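Local coordinates for protein ALDH21) (Physcomitrella patens subsp. patens, PDB 5MZ5) that oxidises succinic semialdehyde to succinate with NADP(+) as electron acceptor, as a member of the aldehyde dehydrogenase family, at residues Cys292-Tyr297 with Asp334-Gly339; Gln306-Gly311 with Gly445-Asp450; Arg325-Glu330 with Asn409-Glu414; Gly339-Val344 with Lys384-Gly389; Asn452-Ala457 with Val466-Ser471. All blocks are in the same frame, centred on the assembly; numbering follows the deposited sequence.

Interaction 1: residues Cys292-Tyr297 with Asp334-Gly339; sequences CIVDDY and DEVKEG
Y297 holds its ring carbon CG anti to its carbonyl carbon (chi1 -54°), which turns the ring from the loop that follows strand 290-294 toward helix 333-345, and E335 reaches from that helix with CG anti to the backbone N and an extended chain beyond. The two meet on the helix-covered flank of the alpha/beta sheet of the catalytic domain, an instructive case of one tyrosine joining a loop to a helix. The hydroxyl OH of Y297 donates to OE1 of E335 at 2.9 Å, arriving from above the carboxylate plane rather than within it, while that oxygen stays in the plane of the ring, whose plane stands 74° from the carboxylate. The other edge of the ring meets V336, CE1 of Y297 lying 3.4 Å from its CG2. A leucine in place of Y297 would probably leave E335 without its hydroxyl partner and uncover the V336 methyl along that edge. L301 and T304 of helix 301-313 pack beside the pair, on E335 and Y297 respectively. V336 also packs on V328 of strand 323-329. Deeper in, V336 CG2 also looks towards the sheet, where V294 CG1 approaches it at 4.3 Å.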
# COMPACT_ATOMS: atom_id res chain seq x y z
N CYS A 292 -5.32 11.90 -30.54
CA CYS A 292 -4.63 12.96 -29.80
C CYS A 292 -5.37 14.26 -30.00
O CYS A 292 -5.73 14.59 -31.13
CB CYS A 292 -3.16 13.09 -30.22
SG CYS A 292 -2.18 14.23 -29.19
N ILE A 293 -5.62 14.98 -28.90
CA ILE A 293 -6.23 16.31 -28.90
C ILE A 293 -5.11 17.35 -28.78
O ILE A 293 -4.25 17.23 -27.91
CB ILE A 293 -7.27 16.48 -27.75
CG1 ILE A 293 -8.49 15.56 -27.96
CG2 ILE A 293 -7.72 17.96 -27.63
CD1 ILE A 293 -9.57 15.61 -26.87
N VAL A 294 -5.12 18.36 -29.65
CA VAL A 294 -4.20 19.49 -29.60
C VAL A 294 -5.08 20.72 -29.31
O VAL A 294 -5.74 21.23 -30.21
CB VAL A 294 -3.29 19.64 -30.86
CG1 VAL A 294 -2.45 20.93 -30.80
CG2 VAL A 294 -2.40 18.42 -31.02
N ASP A 295 -5.14 21.14 -28.03
CA ASP A 295 -5.92 22.31 -27.60
C ASP A 295 -5.02 23.50 -27.27
O ASP A 295 -5.51 24.60 -27.06
CB ASP A 295 -6.86 21.96 -26.43
CG ASP A 295 -8.08 22.87 -26.32
OD1 ASP A 295 -8.94 22.85 -27.23
OD2 ASP A 295 -8.19 23.58 -25.30
N ASP A 296 -3.70 23.27 -27.25
CA ASP A 296 -2.64 24.24 -26.94
C ASP A 296 -1.31 23.69 -27.45
O ASP A 296 -1.22 22.51 -27.79
CB ASP A 296 -2.53 24.46 -25.40
CG ASP A 296 -3.44 25.53 -24.81
OD1 ASP A 296 -3.43 26.67 -25.33
OD2 ASP A 296 -4.10 25.24 -23.80
N TYR A 297 -0.26 24.54 -27.46
CA TYR A 297 1.11 24.15 -27.81
C TYR A 297 1.84 24.09 -26.48
O TYR A 297 1.87 25.09 -25.76
CB TYR A 297 1.78 25.17 -28.75
CG TYR A 297 1.03 25.51 -30.01
CD1 TYR A 297 0.22 24.56 -30.64
CD2 TYR A 297 1.18 26.74 -30.63
CE1 TYR A 297 -0.48 24.86 -31.81
CE2 TYR A 297 0.51 27.05 -31.81
CZ TYR A 297 -0.31 26.10 -32.40
OH TYR A 297 -0.98 26.39 -33.56
N ASP A 334 -4.85 25.55 -38.92
CA ASP A 334 -4.02 25.87 -40.09
C ASP A 334 -2.53 25.87 -39.76
O ASP A 334 -1.74 25.32 -40.53
CB ASP A 334 -4.46 27.19 -40.75
CG ASP A 334 -5.88 27.20 -41.32
OD1 ASP A 334 -6.41 26.10 -41.65
OD2 ASP A 334 -6.43 28.30 -41.50
N GLU A 335 -2.16 26.44 -38.60
CA GLU A 335 -0.77 26.49 -38.15
C GLU A 335 -0.20 25.08 -37.88
O GLU A 335 0.90 24.77 -38.33
CB GLU A 335 -0.64 27.40 -36.93
CG GLU A 335 0.80 27.73 -36.58
CD GLU A 335 1.02 28.71 -35.44
OE1 GLU A 335 0.12 28.85 -34.57
OE2 GLU A 335 2.11 29.32 -35.40
N VAL A 336 -0.98 24.22 -37.20
CA VAL A 336 -0.61 22.83 -36.88
C VAL A 336 -0.48 22.02 -38.17
O VAL A 336 0.56 21.41 -38.37
CB VAL A 336 -1.54 22.17 -35.81
CG1 VAL A 336 -1.24 20.68 -35.64
CG2 VAL A 336 -1.42 22.90 -34.48
N LYS A 337 -1.51 22.04 -39.04
CA LYS A 337 -1.51 21.32 -40.32
C LYS A 337 -0.27 21.68 -41.16
O LYS A 337 0.41 20.79 -41.65
CB LYS A 337 -2.82 21.63 -41.09
CG LYS A 337 -2.90 20.97 -42.48
CD LYS A 337 -4.31 21.03 -43.04
CE LYS A 337 -4.67 22.33 -43.70
NZ LYS A 337 -5.91 22.21 -44.53
N GLU A 338 0.03 22.98 -41.29
CA GLU A 338 1.18 23.48 -42.04
C GLU A 338 2.51 22.91 -41.46
O GLU A 338 3.28 22.30 -42.20
CB GLU A 338 1.16 25.01 -42.04
CG GLU A 338 2.19 25.68 -42.92
CD GLU A 338 2.34 27.16 -42.63
OE1 GLU A 338 2.79 27.50 -41.52
OE2 GLU A 338 2.00 27.98 -43.51
N GLY A 339 2.73 23.11 -40.16
CA GLY A 339 3.92 22.65 -39.47
C GLY A 339 4.07 21.14 -39.45
O GLY A 339 5.18 20.63 -39.66

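Interaction 2: residues Gln306-Gly311 with Gly445-Asp450; sequences QRLING and GIFTKD
F447 and the helix residues R307 and L308 meet by very different approaches to a single aromatic ring. CB of R307 comes to the ring's edge, near its plane, 3.8 Å from CZ of F447. L308 instead slides past the phenylalanine in the opposite direction, its CD2 reaching CE1 of F447 obliquely at 3.9 Å. The ring therefore presents its outer end to the helix, its two carbons CZ and CE1 each taken up by a different neighbour. The contact is apolar and buried, although one partner is an arginine: just the root of that side chain takes part. R307 bends at chi2 (-86°) and again at chi3, so that its guanidinium turns back from F447 and reaches D470, to whose OD2 it gives a salt bridge through NH1. The R307 side chain lies about 7 Å at nearest from that of Y314, a succinate-binding residue, and packs on R510 of the third subunit.

Beyond the strand the chain turns sharply. T448 OG1 accepts from N of D450 at 3.0 Å, an ST turn, and D450 then takes the N-cap position of helix 451-460, its OD1 receiving the backbone N of K453.

In the fold, F447 belongs to strand 443-447, which runs parallel between strands 290-294 and 465-468, while helix 301-313 lies over this sheet with helix 333-345 beside it, L308 resting on F340 and on V294 and C292 of the neighbouring strand.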
# COMPACT_ATOMS: atom_id res chain seq x y z
N GLN A 306 7.04 18.06 -32.96
CA GLN A 306 8.00 16.96 -32.79
C GLN A 306 7.37 15.76 -32.12
O GLN A 306 7.62 14.64 -32.54
CB GLN A 306 9.23 17.42 -31.99
CG GLN A 306 10.22 18.29 -32.78
CD GLN A 306 11.20 19.06 -31.91
OE1 GLN A 306 11.34 18.84 -30.70
NE2 GLN A 306 11.93 19.98 -32.54
N ARG A 307 6.54 15.99 -31.07
CA ARG A 307 5.88 14.90 -30.34
C ARG A 307 4.75 14.29 -31.15
O ARG A 307 4.55 13.08 -31.07
CB ARG A 307 5.42 15.36 -28.95
CG ARG A 307 6.58 15.85 -28.07
CD ARG A 307 7.28 14.74 -27.32
NE ARG A 307 8.24 14.01 -28.14
CZ ARG A 307 8.58 12.74 -27.94
NH1 ARG A 307 8.02 12.04 -26.96
NH2 ARG A 307 9.48 12.16 -28.73
N LEU A 308 4.06 15.11 -31.95
CA LEU A 308 2.99 14.63 -32.84
C LEU A 308 3.59 13.78 -33.97
O LEU A 308 2.97 12.78 -34.37
CB LEU A 308 2.19 15.79 -33.42
CG LEU A 308 1.34 16.60 -32.45
CD1 LEU A 308 0.65 17.73 -33.18
CD2 LEU A 308 0.33 15.71 -31.71
N ILE A 309 4.79 14.15 -34.45
CA ILE A 309 5.54 13.39 -35.47
C ILE A 309 5.94 12.03 -34.88
O ILE A 309 5.71 11.00 -35.52
CB ILE A 309 6.77 14.21 -36.00
CG1 ILE A 309 6.32 15.39 -36.89
CG2 ILE A 309 7.83 13.31 -36.71
CD1 ILE A 309 5.65 15.01 -38.32
N ASN A 310 6.48 12.02 -33.63
CA ASN A 310 6.85 10.78 -32.95
C ASN A 310 5.62 9.87 -32.81
O ASN A 310 5.68 8.70 -33.17
CB ASN A 310 7.51 11.07 -31.59
CG ASN A 310 7.83 9.80 -30.81
OD1 ASN A 310 8.77 9.06 -31.11
ND2 ASN A 310 6.98 9.46 -29.85
N GLY A 311 4.50 10.44 -32.37
CA GLY A 311 3.26 9.69 -32.22
C GLY A 311 2.76 9.05 -33.50
O GLY A 311 2.47 7.85 -33.54
N GLY A 445 -3.93 10.89 -26.22
CA GLY A 445 -3.05 12.01 -25.96
C GLY A 445 -3.84 13.30 -25.91
O GLY A 445 -4.88 13.42 -26.56
N ILE A 446 -3.36 14.26 -25.10
CA ILE A 446 -3.97 15.59 -24.98
C ILE A 446 -2.90 16.68 -24.70
O ILE A 446 -2.17 16.60 -23.71
CB ILE A 446 -5.16 15.66 -23.95
CG1 ILE A 446 -5.69 17.12 -23.84
CG2 ILE A 446 -4.78 15.08 -22.56
CD1 ILE A 446 -6.88 17.34 -23.03
N PHE A 447 -2.86 17.71 -25.55
CA PHE A 447 -1.99 18.88 -25.34
C PHE A 447 -2.88 20.00 -24.83
O PHE A 447 -3.80 20.43 -25.54
CB PHE A 447 -1.24 19.31 -26.62
CG PHE A 447 -0.05 18.45 -26.93
CD1 PHE A 447 -0.19 17.27 -27.67
CD2 PHE A 447 1.23 18.82 -26.51
CE1 PHE A 447 0.91 16.48 -27.98
CE2 PHE A 447 2.34 18.02 -26.81
CZ PHE A 447 2.17 16.86 -27.55
N THR A 448 -2.65 20.44 -23.58
CA THR A 448 -3.45 21.48 -22.94
C THR A 448 -2.68 22.18 -21.84
O THR A 448 -1.87 21.55 -21.16
CB THR A 448 -4.83 20.92 -22.43
OG1 THR A 448 -5.60 21.98 -21.85
CG2 THR A 448 -4.67 19.81 -21.38
N LYS A 449 -2.98 23.47 -21.64
CA LYS A 449 -2.43 24.28 -20.56
C LYS A 449 -3.51 24.45 -19.48
O LYS A 449 -3.26 25.04 -18.42
CB LYS A 449 -2.01 25.66 -21.07
CG LYS A 449 -0.80 25.67 -21.96
CD LYS A 449 -0.67 27.05 -22.60
CE LYS A 449 0.53 27.13 -23.51
NZ LYS A 449 0.65 28.47 -24.16
N ASP A 450 -4.72 23.95 -19.77
CA ASP A 450 -5.91 24.06 -18.93
C ASP A 450 -6.03 22.91 -17.94
O ASP A 450 -6.18 21.76 -18.32
CB ASP A 450 -7.15 24.19 -19.84
CG ASP A 450 -8.42 24.63 -19.15
OD1 ASP A 450 -8.91 23.90 -18.28
OD2 ASP A 450 -9.00 25.66 -19.57

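Interaction 3: residues Arg325-Glu330 with Asn409-Glu414; sequences RLYVHE and NARKEE
The guanidinium groups of R325 and R411 overlap obliquely and off-centre, their planes 32° apart: NH2 of R325 lies over one face of the R411 group, offset toward its rim, and NH1 of R411 lies over one face of the R325 group. This arginine pair joins strand 323-329 of the central sheet of the catalytic domain to the short helix 409-412. The ring of Y327 stands nearly upright to the R411 guanidinium, at 82°, and its OH comes 3.7 Å from R411 NE at an oblique angle. That hydroxyl accepts from R325 NH2 at 2.8 Å, so it is fixed by the first arginine while it approaches the second.

Two like charges sit only 3.4 Å apart, R325 NH2 to R411 NH2, and the surroundings probably offset them. E434 forms a salt bridge with R411 NH2 through OE2 and accepts from R325 NH2 at its carbonyl, while R325 NH1 reaches the carbonyl of C435 and NE reaches OD1 of N289. A methionine in place of R325 would probably leave the carbonyls of E434 and C435, OD1 of N289 and the Y327 hydroxyl without these donors. The remaining link is a water in the plane of the Y327 ring and at the edge of the R411 guanidinium: it lies 2.9 Å from Y327 OH and accepts from R411 NE at 3.1 Å.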
# COMPACT_ATOMS: atom_id res chain seq x y z
N ARG A 325 -5.19 9.16 -35.11
CA ARG A 325 -6.14 10.27 -35.27
C ARG A 325 -5.68 11.51 -34.51
O ARG A 325 -5.31 11.43 -33.34
CB ARG A 325 -7.56 9.86 -34.83
CG ARG A 325 -8.12 8.63 -35.56
CD ARG A 325 -9.46 8.21 -34.99
NE ARG A 325 -9.36 7.59 -33.66
CZ ARG A 325 -10.17 7.84 -32.65
NH1 ARG A 325 -10.05 7.18 -31.51
NH2 ARG A 325 -11.13 8.76 -32.76
N LEU A 326 -5.68 12.65 -35.22
CA LEU A 326 -5.24 13.92 -34.67
C LEU A 326 -6.37 14.95 -34.76
O LEU A 326 -6.82 15.27 -35.86
CB LEU A 326 -3.97 14.39 -35.41
CG LEU A 326 -3.31 15.71 -35.00
CD1 LEU A 326 -3.13 15.83 -33.46
CD2 LEU A 326 -1.99 15.90 -35.74
N TYR A 327 -6.82 15.44 -33.59
CA TYR A 327 -7.89 16.43 -33.42
C TYR A 327 -7.28 17.73 -32.96
O TYR A 327 -6.67 17.80 -31.89
CB TYR A 327 -8.96 15.90 -32.41
CG TYR A 327 -9.60 14.62 -32.90
CD1 TYR A 327 -10.68 14.65 -33.79
CD2 TYR A 327 -9.08 13.38 -32.54
CE1 TYR A 327 -11.23 13.47 -34.29
CE2 TYR A 327 -9.62 12.20 -33.04
CZ TYR A 327 -10.70 12.24 -33.91
OH TYR A 327 -11.21 11.08 -34.41
N VAL A 328 -7.35 18.75 -33.82
CA VAL A 328 -6.76 20.06 -33.54
C VAL A 328 -7.85 21.13 -33.46
O VAL A 328 -8.72 21.19 -34.32
CB VAL A 328 -5.67 20.42 -34.59
CG1 VAL A 328 -5.02 21.77 -34.28
CG2 VAL A 328 -4.61 19.31 -34.68
N HIS A 329 -7.81 21.96 -32.41
CA HIS A 329 -8.79 23.02 -32.25
C HIS A 329 -8.69 24.01 -33.45
O HIS A 329 -7.59 24.31 -33.93
CB HIS A 329 -8.61 23.73 -30.90
CG HIS A 329 -9.66 24.77 -30.65
ND1 HIS A 329 -9.48 26.07 -31.04
CD2 HIS A 329 -10.89 24.64 -30.10
CE1 HIS A 329 -10.58 26.71 -30.69
NE2 HIS A 329 -11.46 25.89 -30.12
N GLU A 330 -9.86 24.48 -33.94
CA GLU A 330 -10.02 25.37 -35.08
C GLU A 330 -9.10 26.60 -35.08
O GLU A 330 -8.64 26.98 -36.16
CB GLU A 330 -11.49 25.79 -35.24
CG GLU A 330 -12.05 26.61 -34.09
CD GLU A 330 -13.52 27.01 -34.15
OE1 GLU A 330 -14.07 27.29 -33.06
OE2 GLU A 330 -14.11 27.05 -35.25
N ASN A 409 -12.28 2.30 -43.66
CA ASN A 409 -11.46 1.36 -42.87
C ASN A 409 -10.31 2.04 -42.14
O ASN A 409 -9.99 1.64 -41.02
CB ASN A 409 -10.92 0.23 -43.73
CG ASN A 409 -11.93 -0.83 -44.05
OD1 ASN A 409 -12.63 -1.34 -43.17
ND2 ASN A 409 -11.99 -1.23 -45.31
N ALA A 410 -9.71 3.08 -42.78
CA ALA A 410 -8.61 3.86 -42.21
C ALA A 410 -9.06 4.56 -40.92
O ALA A 410 -8.24 4.74 -40.02
CB ALA A 410 -8.11 4.88 -43.23
N ARG A 411 -10.36 4.91 -40.80
CA ARG A 411 -10.91 5.56 -39.61
C ARG A 411 -11.42 4.56 -38.55
O ARG A 411 -11.17 4.74 -37.36
CB ARG A 411 -11.99 6.60 -40.02
CG ARG A 411 -12.76 7.27 -38.86
CD ARG A 411 -11.88 7.93 -37.79
NE ARG A 411 -12.67 8.49 -36.69
CZ ARG A 411 -13.14 7.80 -35.65
NH1 ARG A 411 -12.86 6.51 -35.53
NH2 ARG A 411 -13.87 8.40 -34.73
N LYS A 412 -12.13 3.52 -39.00
CA LYS A 412 -12.76 2.50 -38.16
C LYS A 412 -11.77 1.50 -37.55
O LYS A 412 -11.94 1.09 -36.39
CB LYS A 412 -13.84 1.80 -39.01
CG LYS A 412 -14.66 0.70 -38.33
CD LYS A 412 -15.90 0.28 -39.16
CE LYS A 412 -15.66 -0.07 -40.63
NZ LYS A 412 -14.88 -1.32 -40.81
N GLU A 413 -10.76 1.08 -38.32
CA GLU A 413 -9.82 0.04 -37.89
C GLU A 413 -8.41 0.56 -37.63
O GLU A 413 -8.06 1.66 -38.05
CB GLU A 413 -9.73 -1.08 -38.97
CG GLU A 413 -11.04 -1.60 -39.52
CD GLU A 413 -11.96 -2.29 -38.54
OE1 GLU A 413 -11.48 -2.83 -37.52
OE2 GLU A 413 -13.19 -2.31 -38.81
N GLU A 414 -7.60 -0.28 -36.97
CA GLU A 414 -6.19 -0.04 -36.70
C GLU A 414 -5.47 -0.16 -38.04
O GLU A 414 -5.52 -1.21 -38.69
CB GLU A 414 -5.66 -1.10 -35.71
CG GLU A 414 -4.17 -0.96 -35.40
CD GLU A 414 -3.70 -1.87 -34.29
OE1 GLU A 414 -3.97 -3.08 -34.37
OE2 GLU A 414 -3.05 -1.38 -33.33
O HOH W 1 -13.37 11.51 -36.34

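Interaction 4: residues Gly339-Val344 with Lys384-Gly389; sequences GFVAAV and KLLTGG
Helix 333-345 packs across the short strand 384-387, V341 and V344 of the helix meeting L386 and T387 of the strand. The axes of the segments 339-344 and 384-387 approach to 9.0 Å with their directions 57° apart, and V341 and T387 are the residues whose backbones come nearest. The two methyls of V341 divide between neighbouring strand residues. CG2 lies 3.9 Å from CB of L386, whose side chain it meets at about a right angle, and CG1 slides by T387, 4.2 Å from its CB.

The strand pairs antiparallel with strand 395-402, an extension of the catalytic-domain sheet beside strand 419-425. The helix leans on this extension as well as on the main sheet: V344 also reaches V400, and F340 rests on V420. I309 of helix 301-313 packs against V344 and F340 as well.

The tightest point lies between V344 and T387. CG2 of V344 sits 3.4 Å from CG2 of T387, shorter than ordinary van der Waals contact, and the valine's chi1 of -17° is far from a staggered value, consistent with local strain. T387 places that methyl in the crowded position between its backbone N and carbonyl carbon, since its hydroxyl OG1 is anti to the N (chi1 -169°), where it is hydrogen-bonded to NZ of K345, and V344 CG1 lies over the centre of the F340 ring.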
# COMPACT_ATOMS: atom_id res chain seq x y z
N GLY A 339 2.73 23.11 -40.16
CA GLY A 339 3.92 22.65 -39.47
C GLY A 339 4.07 21.14 -39.45
O GLY A 339 5.18 20.63 -39.66
N PHE A 340 2.96 20.42 -39.20
CA PHE A 340 2.92 18.96 -39.17
C PHE A 340 3.24 18.36 -40.53
O PHE A 340 4.14 17.53 -40.61
CB PHE A 340 1.58 18.44 -38.59
CG PHE A 340 1.47 16.95 -38.37
CD1 PHE A 340 2.21 16.32 -37.37
CD2 PHE A 340 0.57 16.19 -39.11
CE1 PHE A 340 2.09 14.94 -37.16
CE2 PHE A 340 0.43 14.82 -38.87
CZ PHE A 340 1.20 14.20 -37.91
N VAL A 341 2.54 18.80 -41.61
CA VAL A 341 2.77 18.32 -42.99
C VAL A 341 4.21 18.62 -43.44
O VAL A 341 4.86 17.75 -44.01
CB VAL A 341 1.68 18.81 -43.99
CG1 VAL A 341 2.10 18.56 -45.44
CG2 VAL A 341 0.33 18.16 -43.71
N ALA A 342 4.72 19.83 -43.15
CA ALA A 342 6.11 20.20 -43.48
C ALA A 342 7.11 19.27 -42.77
O ALA A 342 8.08 18.82 -43.40
CB ALA A 342 6.38 21.66 -43.11
N ALA A 343 6.86 18.93 -41.50
CA ALA A 343 7.72 18.02 -40.75
C ALA A 343 7.65 16.57 -41.25
O ALA A 343 8.69 15.93 -41.31
CB ALA A 343 7.43 18.11 -39.26
N VAL A 344 6.46 16.07 -41.70
CA VAL A 344 6.38 14.69 -42.22
C VAL A 344 7.14 14.59 -43.55
O VAL A 344 7.72 13.53 -43.82
CB VAL A 344 4.98 13.97 -42.27
CG1 VAL A 344 3.91 14.62 -41.40
CG2 VAL A 344 4.48 13.73 -43.69
N LYS A 384 -9.16 14.00 -47.83
CA LYS A 384 -8.23 14.83 -48.59
C LYS A 384 -6.78 14.47 -48.25
O LYS A 384 -6.34 14.68 -47.11
CB LYS A 384 -8.51 16.34 -48.39
CG LYS A 384 -7.67 17.25 -49.28
CD LYS A 384 -7.72 18.69 -48.80
CE LYS A 384 -6.67 19.55 -49.47
NZ LYS A 384 -6.45 20.82 -48.73
N LEU A 385 -6.04 13.92 -49.23
CA LEU A 385 -4.65 13.54 -49.06
C LEU A 385 -3.78 14.80 -48.99
O LEU A 385 -3.75 15.59 -49.93
CB LEU A 385 -4.21 12.60 -50.21
CG LEU A 385 -2.80 12.00 -50.14
CD1 LEU A 385 -2.69 10.95 -49.02
CD2 LEU A 385 -2.43 11.38 -51.46
N LEU A 386 -3.10 14.99 -47.84
CA LEU A 386 -2.23 16.15 -47.62
C LEU A 386 -0.79 15.90 -48.03
O LEU A 386 -0.11 16.83 -48.48
CB LEU A 386 -2.32 16.68 -46.18
CG LEU A 386 -3.70 17.08 -45.66
CD1 LEU A 386 -3.60 17.57 -44.21
CD2 LEU A 386 -4.37 18.14 -46.56
N THR A 387 -0.33 14.63 -47.88
CA THR A 387 1.02 14.18 -48.24
C THR A 387 1.09 12.65 -48.23
O THR A 387 0.26 12.00 -47.58
CB THR A 387 2.07 14.83 -47.30
OG1 THR A 387 3.38 14.60 -47.81
CG2 THR A 387 1.94 14.35 -45.84
N GLY A 388 2.08 12.10 -48.92
CA GLY A 388 2.34 10.66 -48.99
C GLY A 388 1.28 9.84 -49.69
O GLY A 388 0.68 10.28 -50.67
N GLY A 389 1.05 8.63 -49.17
CA GLY A 389 0.06 7.70 -49.72
C GLY A 389 0.56 6.76 -50.81
O GLY A 389 -0.21 5.93 -51.30

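Interaction 5: residues Asn452-Ala457 with Val466-Ser471; sequences NKAFYA and VILNDS
A454 and L468 make the close half of this contact, in which helix 451-460 lies back on the strand that follows it. The unit is a beta-alpha-beta crossover: strand 443-447, the helix, and strand 465-468 parallel to the first. CB of A454 nestles against the fork of L468, 3.8 Å from CD1 and 3.9 Å from CD2, and the small alanine lets the backbones approach to 7.0 Å between their CA atoms.

A turn of helix further on, the fit is looser. CG2 of V466 meets the carbonyl O of A457 at 4.0 Å, while CB of A457 is 4.7 Å from CG1 of V466, and I446 of the first strand touches both A457 and V466.

Other subunits cover much of the surroundings, though K453 and Y456 on the helix remain partly exposed. V466, I467 and L468 pair in parallel with a strand of the third subunit, so the sheet runs on across the interface, and F455, whose CB points away from the strand although its ring swings back nearer, packs on F455 of the second subunit. After the strand, S471 N donates to D470 OD1 at 2.7 Å, arriving on the anti side and 18° out of the carboxylate plane.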
# COMPACT_ATOMS: atom_id res chain seq x y z
N ASN A 452 -8.50 22.06 -15.85
CA ASN A 452 -9.79 21.35 -15.91
C ASN A 452 -9.94 20.47 -17.15
O ASN A 452 -10.45 19.37 -17.04
CB ASN A 452 -10.94 22.33 -15.76
CG ASN A 452 -11.05 22.82 -14.35
OD1 ASN A 452 -10.90 22.05 -13.39
ND2 ASN A 452 -11.31 24.11 -14.17
N LYS A 453 -9.43 20.92 -18.31
CA LYS A 453 -9.47 20.12 -19.55
C LYS A 453 -8.60 18.87 -19.41
O LYS A 453 -9.01 17.80 -19.86
CB LYS A 453 -9.01 20.97 -20.75
CG LYS A 453 -10.03 22.01 -21.15
CD LYS A 453 -9.63 22.77 -22.38
CE LYS A 453 -10.73 23.72 -22.78
NZ LYS A 453 -10.25 24.72 -23.77
N ALA A 454 -7.43 19.01 -18.74
CA ALA A 454 -6.49 17.91 -18.48
C ALA A 454 -7.17 16.81 -17.65
O ALA A 454 -7.16 15.64 -18.05
CB ALA A 454 -5.25 18.45 -17.75
N PHE A 455 -7.82 17.21 -16.53
CA PHE A 455 -8.48 16.26 -15.65
C PHE A 455 -9.84 15.79 -16.17
O PHE A 455 -10.25 14.69 -15.82
CB PHE A 455 -8.55 16.80 -14.20
CG PHE A 455 -7.19 16.63 -13.55
CD1 PHE A 455 -6.23 17.64 -13.64
CD2 PHE A 455 -6.83 15.42 -12.95
CE1 PHE A 455 -4.95 17.46 -13.09
CE2 PHE A 455 -5.55 15.25 -12.39
CZ PHE A 455 -4.62 16.27 -12.47
N TYR A 456 -10.51 16.57 -17.03
CA TYR A 456 -11.77 16.16 -17.67
C TYR A 456 -11.41 15.01 -18.63
O TYR A 456 -12.10 13.99 -18.65
CB TYR A 456 -12.44 17.34 -18.43
CG TYR A 456 -13.70 16.94 -19.18
CD1 TYR A 456 -13.63 16.37 -20.45
CD2 TYR A 456 -14.96 17.09 -18.60
CE1 TYR A 456 -14.78 15.95 -21.12
CE2 TYR A 456 -16.12 16.71 -19.28
CZ TYR A 456 -16.02 16.13 -20.54
OH TYR A 456 -17.15 15.73 -21.20
N ALA A 457 -10.32 15.18 -19.41
CA ALA A 457 -9.85 14.15 -20.35
C ALA A 457 -9.43 12.87 -19.60
O ALA A 457 -9.73 11.77 -20.07
CB ALA A 457 -8.69 14.69 -21.18
N VAL A 466 -3.88 7.91 -20.43
CA VAL A 466 -4.07 9.24 -21.00
C VAL A 466 -2.72 9.94 -20.94
O VAL A 466 -2.16 10.12 -19.85
CB VAL A 466 -5.21 10.06 -20.31
CG1 VAL A 466 -5.33 11.47 -20.91
CG2 VAL A 466 -6.55 9.34 -20.40
N ILE A 467 -2.19 10.33 -22.09
CA ILE A 467 -0.92 11.04 -22.15
C ILE A 467 -1.17 12.53 -22.18
O ILE A 467 -1.81 13.03 -23.10
CB ILE A 467 0.01 10.55 -23.29
CG1 ILE A 467 -0.01 9.00 -23.41
CG2 ILE A 467 1.43 11.10 -23.07
CD1 ILE A 467 0.40 8.11 -22.15
N LEU A 468 -0.66 13.22 -21.14
CA LEU A 468 -0.80 14.65 -20.96
C LEU A 468 0.46 15.39 -21.42
O LEU A 468 1.55 15.20 -20.87
CB LEU A 468 -1.16 14.96 -19.48
CG LEU A 468 -1.40 16.43 -19.07
CD1 LEU A 468 -2.43 17.15 -20.01
CD2 LEU A 468 -1.84 16.51 -17.61
N ASN A 469 0.28 16.22 -22.45
CA ASN A 469 1.30 17.07 -23.10
C ASN A 469 2.42 16.25 -23.76
O ASN A 469 3.61 16.57 -23.72
CB ASN A 469 1.80 18.17 -22.15
CG ASN A 469 0.66 19.11 -21.85
OD1 ASN A 469 -0.24 19.28 -22.67
ND2 ASN A 469 0.61 19.66 -20.65
N ASP A 470 1.99 15.18 -24.41
CA ASP A 470 2.73 14.28 -25.27
C ASP A 470 1.66 13.50 -26.04
O ASP A 470 0.48 13.53 -25.66
CB ASP A 470 3.74 13.37 -24.52
CG ASP A 470 4.89 12.84 -25.38
OD1 ASP A 470 4.74 12.78 -26.62
OD2 ASP A 470 5.93 12.49 -24.81
N SER A 471 2.06 12.87 -27.14
CA SER A 471 1.20 12.08 -27.99
C SER A 471 0.87 10.75 -27.28
O SER A 471 1.60 10.37 -26.35
CB SER A 471 1.88 11.82 -29.34
OG SER A 471 2.53 10.55 -29.32

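How the interactions relate
Interactions 1 to 5 are variations on helices laid over one sheet. Strands 323-329, 290-294, 443-447 and 465-468 stand side by side in it, so interactions 3, 1, 2 and 5 are linked by its backbone bonds, while interactions 1 and 4 share helix 333-345 and G339. Interactions 2, 3 and 5 are buried; 1 and 4 are partly buried. Their chemistry differs accordingly: 2, 4 and 5 are apolar, interaction 1 adds a tyrosine-glutamate hydrogen bond near the surface, and interaction 3 buries two arginines amid acceptors. Interaction 5 and, less extensively, interaction 2 touch other subunits, and a salt bridge, D295 OD2 to K453 NZ (2.8 Å), ties interaction 5 to interaction 1.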